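PDB 4GLJ: RsfP from Uncultured bacterium, which probably catalyses the phosphate-dependent cleavage of methylthioadenosine to adenine and methylthioribose 1-phosphate, and binds the dye rhodamine B. Local coordinates for residues V137-A148 and A204-A215. Numbering follows the deposited sequence.
Sequences VSMADPLCPEVA and AKLAREASIAYA
Arg208 holds CG anti to its backbone N (chi1 -174°), and bends at chi2 and chi3 turn the guanidinium toward the carbonyls of Ser138 and Asp141. Met139 is folded too, bent at the same two torsions, and slides past Arg208 in the opposite direction. Its SD lies 3.6 Å from Arg208 CB, and its CE packs on the helix at Ala204 and Lys205. Arg208 NH2 donates to Asp141 O at 2.7 Å, within the guanidinium plane. NH1 adds weak bonds to the same oxygen and to Ser138 O. A lysine in place of Arg208 would probably leave some of these loop carbonyls without a donor and the turn freer to move. The Asp141 carboxylate instead pairs with Arg182 of the second subunit. One water bridges Pro142 O and Ala204 O. Further along, Cys144 N donates to Tyr214 O at 2.8 Å, nearly straight at 168°. Leu143 CD2 meets the edge of the Tyr214 ring, 3.7 Å from CD1. Val147 CG1 rests on Ala215 CB. The loop leading into helix 145-157 is thus fastened to helix 200-209, which ends in a Schellman motif with Ser211 as C-prime residue, and to strand 213-221, within the α/β fold of the phosphorylase superfamily.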
loop_
_atom_site.group_PDB
_atom_site.type_symbol
_atom_site.label_atom_id
_atom_site.label_comp_id
_atom_site.label_asym_id
_atom_site.label_seq_id
_atom_site.Cartn_x
_atom_site.Cartn_y
_atom_site.Cartn_z
ATOM N N VAL A 137 1.808 -11.750 15.644
ATOM C CA VAL A 137 3.060 -12.580 15.619
ATOM C C VAL A 137 4.256 -11.692 15.235
ATOM O O VAL A 137 4.110 -10.684 14.546
ATOM C CB VAL A 137 2.941 -13.793 14.679
ATOM C CG1 VAL A 137 1.810 -14.693 15.151
ATOM C CG2 VAL A 137 2.686 -13.367 13.223
ATOM N N SER A 138 5.426 -12.002 15.720
ATOM C CA SER A 138 6.635 -11.303 15.280
ATOM C C SER A 138 7.114 -11.865 13.936
ATOM O O SER A 138 7.188 -13.056 13.753
ATOM C CB SER A 138 7.708 -11.515 16.327
ATOM O OG SER A 138 8.977 -11.426 15.731
ATOM N N MET A 139 7.426 -11.003 12.986
ATOM C CA MET A 139 7.996 -11.432 11.717
ATOM C C MET A 139 9.439 -10.945 11.655
ATOM O O MET A 139 9.989 -10.869 10.562
ATOM C CB MET A 139 7.222 -10.792 10.581
ATOM C CG MET A 139 5.804 -11.353 10.439
ATOM S SD MET A 139 5.771 -13.113 10.116
ATOM C CE MET A 139 6.598 -13.365 8.508
ATOM N N ALA A 140 10.066 -10.690 12.812
ATOM C CA ALA A 140 11.444 -10.125 12.864
ATOM C C ALA A 140 12.377 -10.962 11.970
ATOM O O ALA A 140 13.177 -10.413 11.139
ATOM C CB ALA A 140 12.000 -10.067 14.293
ATOM N N ASP A 141 12.305 -12.286 12.155
ATOM C CA ASP A 141 13.023 -13.200 11.267
ATOM C C ASP A 141 11.972 -13.940 10.397
ATOM O O ASP A 141 11.335 -14.932 10.873
ATOM C CB ASP A 141 13.963 -14.145 12.084
ATOM C CG ASP A 141 14.947 -13.371 12.915
ATOM O OD1 ASP A 141 15.821 -12.708 12.339
ATOM O OD2 ASP A 141 14.790 -13.344 14.160
ATOM N N PRO A 142 11.706 -13.428 9.172
ATOM C CA PRO A 142 10.478 -13.927 8.618
ATOM C C PRO A 142 10.598 -15.289 7.884
ATOM O O PRO A 142 9.564 -15.780 7.437
ATOM C CB PRO A 142 10.086 -12.842 7.571
ATOM C CG PRO A 142 11.456 -12.371 7.119
ATOM C CD PRO A 142 12.216 -12.236 8.424
ATOM N N LEU A 143 11.836 -15.771 7.690
ATOM C CA LEU A 143 12.174 -16.992 6.942
ATOM C C LEU A 143 13.028 -17.810 7.898
ATOM O O LEU A 143 14.057 -17.334 8.359
ATOM C CB LEU A 143 12.996 -16.599 5.718
ATOM C CG LEU A 143 12.180 -15.710 4.742
ATOM C CD1 LEU A 143 12.991 -14.885 3.777
ATOM C CD2 LEU A 143 11.028 -16.504 4.092
ATOM N N CYS A 144 12.561 -18.992 8.252
ATOM C CA CYS A 144 13.115 -19.801 9.358
ATOM C C CYS A 144 14.549 -20.117 9.047
ATOM O O CYS A 144 14.824 -20.773 8.051
ATOM C CB CYS A 144 12.312 -21.126 9.551
ATOM S SG CYS A 144 13.033 -22.401 10.651
ATOM N N PRO A 145 15.486 -19.662 9.892
ATOM C CA PRO A 145 16.920 -19.908 9.572
ATOM C C PRO A 145 17.313 -21.408 9.594
ATOM O O PRO A 145 18.258 -21.770 8.923
ATOM C CB PRO A 145 17.671 -19.197 10.729
ATOM C CG PRO A 145 16.652 -18.838 11.753
ATOM C CD PRO A 145 15.293 -18.853 11.105
ATOM N N GLU A 146 16.623 -22.242 10.379
ATOM C CA GLU A 146 16.915 -23.688 10.406
ATOM C C GLU A 146 16.581 -24.304 9.031
ATOM O O GLU A 146 17.359 -25.089 8.537
ATOM C CB GLU A 146 16.164 -24.406 11.541
ATOM C CG GLU A 146 16.430 -23.830 12.920
ATOM C CD GLU A 146 17.796 -24.213 13.478
ATOM O OE1 GLU A 146 17.959 -24.213 14.734
ATOM O OE2 GLU A 146 18.710 -24.559 12.685
ATOM N N VAL A 147 15.469 -23.895 8.415
ATOM C CA VAL A 147 15.082 -24.331 7.051
ATOM C C VAL A 147 15.962 -23.699 6.009
ATOM O O VAL A 147 16.422 -24.381 5.096
ATOM C CB VAL A 147 13.590 -24.012 6.719
ATOM C CG1 VAL A 147 13.179 -24.622 5.411
ATOM C CG2 VAL A 147 12.628 -24.602 7.787
ATOM N N ALA A 148 16.266 -22.399 6.142
ATOM C CA ALA A 148 17.217 -21.753 5.231
ATOM C C ALA A 148 18.583 -22.419 5.289
ATOM O O ALA A 148 19.185 -22.651 4.241
ATOM C CB ALA A 148 17.375 -20.240 5.523
ATOM N N ALA A 204 4.420 -15.781 3.746
ATOM C CA ALA A 204 5.317 -15.943 4.924
ATOM C C ALA A 204 4.628 -15.542 6.256
ATOM O O ALA A 204 4.874 -16.174 7.314
ATOM C CB ALA A 204 6.650 -15.179 4.778
ATOM N N LYS A 205 3.841 -14.450 6.225
ATOM C CA LYS A 205 3.089 -13.989 7.412
ATOM C C LYS A 205 2.064 -15.086 7.859
ATOM O O LYS A 205 1.882 -15.344 9.054
ATOM C CB LYS A 205 2.333 -12.664 7.057
ATOM C CG LYS A 205 3.308 -11.471 6.950
ATOM C CD LYS A 205 2.522 -10.205 6.545
ATOM C CE LYS A 205 3.514 -9.033 6.745
ATOM N NZ LYS A 205 3.018 -7.729 6.133
ATOM N N LEU A 206 1.297 -15.566 6.925
ATOM C CA LEU A 206 0.258 -16.555 7.183
ATOM C C LEU A 206 0.862 -17.871 7.724
ATOM O O LEU A 206 0.323 -18.465 8.662
ATOM C CB LEU A 206 -0.579 -16.798 5.903
ATOM C CG LEU A 206 -1.353 -15.488 5.512
ATOM C CD1 LEU A 206 -1.914 -15.571 4.082
ATOM C CD2 LEU A 206 -2.496 -15.181 6.507
ATOM N N ALA A 207 1.971 -18.300 7.144
ATOM C CA ALA A 207 2.672 -19.522 7.597
ATOM C C ALA A 207 3.097 -19.287 9.050
ATOM O O ALA A 207 2.961 -20.194 9.911
ATOM C CB ALA A 207 3.910 -19.785 6.696
ATOM N N ARG A 208 3.605 -18.085 9.371
ATOM C CA ARG A 208 4.026 -17.807 10.747
ATOM C C ARG A 208 2.821 -17.863 11.707
ATOM O O ARG A 208 2.898 -18.458 12.795
ATOM C CB ARG A 208 4.712 -16.441 10.829
ATOM C CG ARG A 208 5.324 -16.091 12.180
ATOM C CD ARG A 208 6.358 -17.087 12.769
ATOM N NE ARG A 208 7.420 -17.363 11.783
ATOM C CZ ARG A 208 8.541 -16.641 11.689
ATOM N NH1 ARG A 208 8.761 -15.626 12.561
ATOM N NH2 ARG A 208 9.502 -16.981 10.826
ATOM N N GLU A 209 1.701 -17.249 11.307
ATOM C CA GLU A 209 0.491 -17.290 12.146
ATOM C C GLU A 209 -0.029 -18.699 12.326
ATOM O O GLU A 209 -0.722 -18.988 13.335
ATOM C CB GLU A 209 -0.645 -16.462 11.534
ATOM C CG GLU A 209 -0.349 -14.959 11.602
ATOM C CD GLU A 209 -1.504 -14.120 11.106
ATOM O OE1 GLU A 209 -2.412 -14.706 10.433
ATOM O OE2 GLU A 209 -1.491 -12.867 11.371
ATOM N N ALA A 210 0.225 -19.537 11.320
ATOM C CA ALA A 210 -0.187 -20.928 11.379
ATOM C C ALA A 210 0.829 -21.805 12.088
ATOM O O ALA A 210 0.711 -23.037 12.053
ATOM C CB ALA A 210 -0.433 -21.474 9.995
ATOM N N SER A 211 1.822 -21.183 12.724
ATOM C CA SER A 211 2.912 -21.896 13.438
ATOM C C SER A 211 3.662 -22.915 12.536
ATOM O O SER A 211 4.044 -23.988 12.994
ATOM C CB SER A 211 2.329 -22.582 14.697
ATOM O OG SER A 211 1.780 -21.602 15.591
ATOM N N ILE A 212 3.891 -22.575 11.271
ATOM C CA ILE A 212 4.606 -23.455 10.339
ATOM C C ILE A 212 5.919 -22.804 9.936
ATOM O O ILE A 212 5.928 -21.632 9.558
ATOM C CB ILE A 212 3.793 -23.700 9.060
ATOM C CG1 ILE A 212 2.438 -24.327 9.353
ATOM C CG2 ILE A 212 4.593 -24.534 8.042
ATOM C CD1 ILE A 212 1.447 -24.375 8.158
ATOM N N ALA A 213 7.014 -23.543 9.994
ATOM C CA ALA A 213 8.306 -23.027 9.655
ATOM C C ALA A 213 8.336 -22.876 8.164
ATOM O O ALA A 213 7.880 -23.732 7.434
ATOM C CB ALA A 213 9.422 -23.989 10.153
ATOM N N TYR A 214 8.848 -21.749 7.695
ATOM C CA TYR A 214 8.659 -21.383 6.308
ATOM C C TYR A 214 9.929 -20.711 5.872
ATOM O O TYR A 214 10.435 -19.785 6.538
ATOM C CB TYR A 214 7.485 -20.408 6.142
ATOM C CG TYR A 214 7.254 -19.832 4.726
ATOM C CD1 TYR A 214 8.046 -18.739 4.265
ATOM C CD2 TYR A 214 6.231 -20.303 3.936
ATOM C CE1 TYR A 214 7.869 -18.199 3.001
ATOM C CE2 TYR A 214 6.015 -19.792 2.651
ATOM C CZ TYR A 214 6.833 -18.722 2.199
ATOM O OH TYR A 214 6.565 -18.155 0.949
ATOM N N ALA A 215 10.476 -21.191 4.747
ATOM C CA ALA A 215 11.625 -20.513 4.120
ATOM C C ALA A 215 11.522 -20.579 2.597
ATOM O O ALA A 215 10.709 -21.333 2.036
ATOM C CB ALA A 215 12.987 -21.022 4.633
HETATM O O HOH W 1 -0.541 -11.631 13.669
HETATM O O HOH W 2 10.513 -13.558 13.946
HETATM O O HOH W 3 7.227 -17.256 7.929
#